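Local coordinates for uncharacterized protein (Streptomyces malaysiense, PDB 6ZYL), which catalyses the beta-hydroxylation of thioholgamide as the non-heme monooxygenase ThoJ, and probably uses iron and 2-oxoglutarate as its family does, at residues 88-93 against 107-112. Sequence-based numbering, arbitrary orientation.
Sequences RIVHHP and LLVWST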
ATOM      1  N   ARG A  88      13.133  -4.829   2.372  1.00 25.18           N
ATOM      2  CA  ARG A  88      14.109  -3.785   2.077  1.00 26.24           C
ATOM      3  C   ARG A  88      13.427  -2.473   1.710  1.00 23.17           C
ATOM      4  O   ARG A  88      13.858  -1.401   2.150  1.00 23.47           O
ATOM      5  CB  ARG A  88      15.033  -4.243   0.948  1.00 31.06           C
ATOM      6  CG  ARG A  88      16.186  -3.296   0.650  1.00 38.53           C
ATOM      7  CD  ARG A  88      17.105  -3.860  -0.436  1.00 43.56           C
ATOM      8  NE  ARG A  88      16.442  -3.967  -1.734  1.00 38.18           N
ATOM      9  CZ  ARG A  88      16.108  -5.113  -2.317  1.00 43.00           C
ATOM     10  NH1 ARG A  88      16.378  -6.272  -1.726  1.00 37.10           N
ATOM     11  NH2 ARG A  88      15.507  -5.105  -3.499  1.00 35.47           N
ATOM     12  N   ILE A  89      12.356  -2.532   0.917  1.00 23.09           N
ATOM     13  CA  ILE A  89      11.732  -1.304   0.433  1.00 23.43           C
ATOM     14  C   ILE A  89      11.045  -0.563   1.574  1.00 21.49           C
ATOM     15  O   ILE A  89      11.184   0.657   1.712  1.00 21.69           O
ATOM     16  CB  ILE A  89      10.753  -1.613  -0.715  1.00 21.65           C
ATOM     17  CG1 ILE A  89      11.529  -2.110  -1.938  1.00 25.65           C
ATOM     18  CG2 ILE A  89       9.941  -0.377  -1.063  1.00 22.32           C
ATOM     19  CD1 ILE A  89      10.673  -2.438  -3.141  1.00 25.25           C
ATOM     20  N   VAL A  90      10.287  -1.282   2.408  1.00 21.38           N
ATOM     21  CA  VAL A  90       9.543  -0.598   3.461  1.00 22.43           C
ATOM     22  C   VAL A  90      10.475   0.020   4.496  1.00 21.21           C
ATOM     23  O   VAL A  90      10.045   0.875   5.281  1.00 22.94           O
ATOM     24  CB  VAL A  90       8.535  -1.538   4.153  1.00 22.68           C
ATOM     25  CG1 VAL A  90       7.642  -2.220   3.121  1.00 21.23           C
ATOM     26  CG2 VAL A  90       9.250  -2.566   5.022  1.00 22.81           C
ATOM     27  N   HIS A  91      11.741  -0.388   4.527  1.00 23.06           N
ATOM     28  CA  HIS A  91      12.731   0.209   5.414  1.00 25.48           C
ATOM     29  C   HIS A  91      13.639   1.205   4.702  1.00 28.08           C
ATOM     30  O   HIS A  91      14.574   1.720   5.320  1.00 27.20           O
ATOM     31  CB  HIS A  91      13.585  -0.885   6.067  1.00 24.82           C
ATOM     32  CG  HIS A  91      12.853  -1.687   7.099  1.00 25.80           C
ATOM     33  ND1 HIS A  91      12.095  -2.794   6.782  1.00 27.14           N
ATOM     34  CD2 HIS A  91      12.761  -1.540   8.442  1.00 26.80           C
ATOM     35  CE1 HIS A  91      11.568  -3.294   7.885  1.00 28.83           C
ATOM     36  NE2 HIS A  91      11.955  -2.552   8.906  1.00 28.31           N
ATOM     37  N   HIS A  92      13.381   1.494   3.432  1.00 24.87           N
ATOM     38  CA  HIS A  92      14.252   2.378   2.674  1.00 27.48           C
ATOM     39  C   HIS A  92      14.270   3.767   3.305  1.00 27.75           C
ATOM     40  O   HIS A  92      13.202   4.349   3.541  1.00 25.01           O
ATOM     41  CB  HIS A  92      13.783   2.465   1.225  1.00 25.94           C
ATOM     42  CG  HIS A  92      14.794   3.061   0.300  1.00 29.83           C
ATOM     43  ND1 HIS A  92      15.056   4.413   0.262  1.00 28.75           N
ATOM     44  CD2 HIS A  92      15.615   2.490  -0.612  1.00 32.07           C
ATOM     45  CE1 HIS A  92      15.995   4.650  -0.637  1.00 32.37           C
ATOM     46  NE2 HIS A  92      16.350   3.500  -1.181  1.00 32.76           N
ATOM     47  N   PRO A  93      15.448   4.336   3.577  1.00 30.85           N
ATOM     48  CA  PRO A  93      15.484   5.626   4.289  1.00 29.49           C
ATOM     49  C   PRO A  93      14.782   6.754   3.557  1.00 25.20           C
ATOM     50  O   PRO A  93      14.198   7.631   4.208  1.00 27.14           O
ATOM     51  CB  PRO A  93      16.988   5.911   4.438  1.00 30.32           C
ATOM     52  CG  PRO A  93      17.660   4.573   4.290  1.00 36.79           C
ATOM     53  CD  PRO A  93      16.797   3.792   3.331  1.00 32.67           C
ATOM     54  N   LEU A 107       6.681   5.661  13.434  1.00 24.18           N
ATOM     55  CA  LEU A 107       6.081   5.045  12.261  1.00 25.03           C
ATOM     56  C   LEU A 107       6.056   3.531  12.382  1.00 23.51           C
ATOM     57  O   LEU A 107       6.976   2.924  12.935  1.00 23.11           O
ATOM     58  CB  LEU A 107       6.847   5.430  10.989  1.00 25.70           C
ATOM     59  CG  LEU A 107       6.997   6.918  10.677  1.00 24.57           C
ATOM     60  CD1 LEU A 107       7.945   7.121   9.500  1.00 26.35           C
ATOM     61  CD2 LEU A 107       5.644   7.542  10.390  1.00 23.53           C
ATOM     62  N   LEU A 108       4.996   2.931  11.842  1.00 22.61           N
ATOM     63  CA  LEU A 108       4.873   1.488  11.727  1.00 24.00           C
ATOM     64  C   LEU A 108       4.360   1.152  10.335  1.00 21.32           C
ATOM     65  O   LEU A 108       3.631   1.936   9.723  1.00 21.01           O
ATOM     66  CB  LEU A 108       3.918   0.915  12.778  1.00 22.82           C
ATOM     67  CG  LEU A 108       4.253   1.177  14.245  1.00 25.00           C
ATOM     68  CD1 LEU A 108       3.395   2.310  14.775  1.00 25.82           C
ATOM     69  CD2 LEU A 108       4.051  -0.087  15.062  1.00 29.26           C
ATOM     70  N   VAL A 109       4.752  -0.017   9.840  1.00 19.04           N
ATOM     71  CA  VAL A 109       4.207  -0.560   8.602  1.00 22.00           C
ATOM     72  C   VAL A 109       3.008  -1.430   8.959  1.00 21.23           C
ATOM     73  O   VAL A 109       3.147  -2.432   9.671  1.00 20.92           O
ATOM     74  CB  VAL A 109       5.263  -1.364   7.828  1.00 22.88           C
ATOM     75  CG1 VAL A 109       4.621  -2.049   6.625  1.00 20.30           C
ATOM     76  CG2 VAL A 109       6.406  -0.460   7.391  1.00 22.79           C
ATOM     77  N   TRP A 110       1.832  -1.049   8.469  1.00 20.99           N
ATOM     78  CA  TRP A 110       0.600  -1.758   8.790  1.00 21.93           C
ATOM     79  C   TRP A 110       0.249  -2.826   7.766  1.00 21.11           C
ATOM     80  O   TRP A 110      -0.332  -3.854   8.134  1.00 20.08           O
ATOM     81  CB  TRP A 110      -0.552  -0.754   8.913  1.00 19.88           C
ATOM     82  CG  TRP A 110      -1.849  -1.356   9.348  1.00 19.83           C
ATOM     83  CD1 TRP A 110      -2.211  -1.696  10.620  1.00 22.06           C
ATOM     84  CD2 TRP A 110      -2.962  -1.681   8.513  1.00 20.11           C
ATOM     85  NE1 TRP A 110      -3.483  -2.216  10.626  1.00 20.55           N
ATOM     86  CE2 TRP A 110      -3.966  -2.219   9.343  1.00 20.10           C
ATOM     87  CE3 TRP A 110      -3.208  -1.574   7.140  1.00 20.07           C
ATOM     88  CZ2 TRP A 110      -5.194  -2.649   8.847  1.00 21.35           C
ATOM     89  CZ3 TRP A 110      -4.427  -1.999   6.649  1.00 21.59           C
ATOM     90  CH2 TRP A 110      -5.406  -2.531   7.501  1.00 23.12           C
ATOM     91  N   SER A 111       0.589  -2.617   6.496  1.00 20.11           N
ATOM     92  CA  SER A 111       0.341  -3.625   5.474  1.00 21.65           C
ATOM     93  C   SER A 111       1.184  -3.316   4.246  1.00 21.37           C
ATOM     94  O   SER A 111       1.688  -2.203   4.080  1.00 19.96           O
ATOM     95  CB  SER A 111      -1.142  -3.685   5.093  1.00 22.82           C
ATOM     96  OG  SER A 111      -1.442  -2.731   4.087  1.00 25.13           O
ATOM     97  N   THR A 112       1.336  -4.326   3.390  1.00 20.28           N
ATOM     98  CA  THR A 112       1.912  -4.152   2.064  1.00 21.20           C
ATOM     99  C   THR A 112       1.022  -4.850   1.048  1.00 24.23           C
ATOM    100  O   THR A 112       0.377  -5.859   1.352  1.00 22.53           O
ATOM    101  CB  THR A 112       3.348  -4.698   1.963  1.00 21.70           C
ATOM    102  OG1 THR A 112       3.413  -6.026   2.492  1.00 21.81           O
ATOM    103  CG2 THR A 112       4.316  -3.791   2.719  1.00 21.62           C
TER
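Val90 sits over Val109, with their CA atoms 7.4 Å apart. Val90 lies where helix 84-90 gives way to a turn, and Val109 lies near the start of strand 107-117. After Val90 the chain turns away, held by a bond of 2.9 Å from His92 N to Ile89 O. The strand is irregular at Trp110, whose backbone is helical (phi -93°, psi -32°) and is followed by an extended Ser111. This shape is consistent with a classic beta bulge. It probably accounts for Val109 and Thr112, three residues apart, both pointing toward Val90.

The contact is small and apolar. Val90 makes it through CG1 and CB. CG1 lies anti to the carbonyl carbon and reaches the methyl of Thr112, with 3.7 Å between Val90 CG1 and Thr112 CG2. The two side chains cross at about a right angle. Nearer the root of the side chain, Val90 CB rests 4.0 Å from Val109 CG2. With Val109 CG1 anti to the backbone N (chi1 174°), CG2 lies beside that N and is the methyl that meets Val90. Thr112 divides its work: its methyl meets Val90, and its OG1 is hydrogen-bonded to His80 ND1.

On strand 229-237, Ile234 touches Val90 and Tyr236 touches Val109. Tyr236 OH also hydrogen-bonds Val90 O. The contact thus packs the region where helix 84-90 runs out on the face of the major sheet. Helices packed outside the larger sheet fit the double-stranded beta-helix (jelly-roll) fold expected for a phytanoyl-CoA dioxygenase family member.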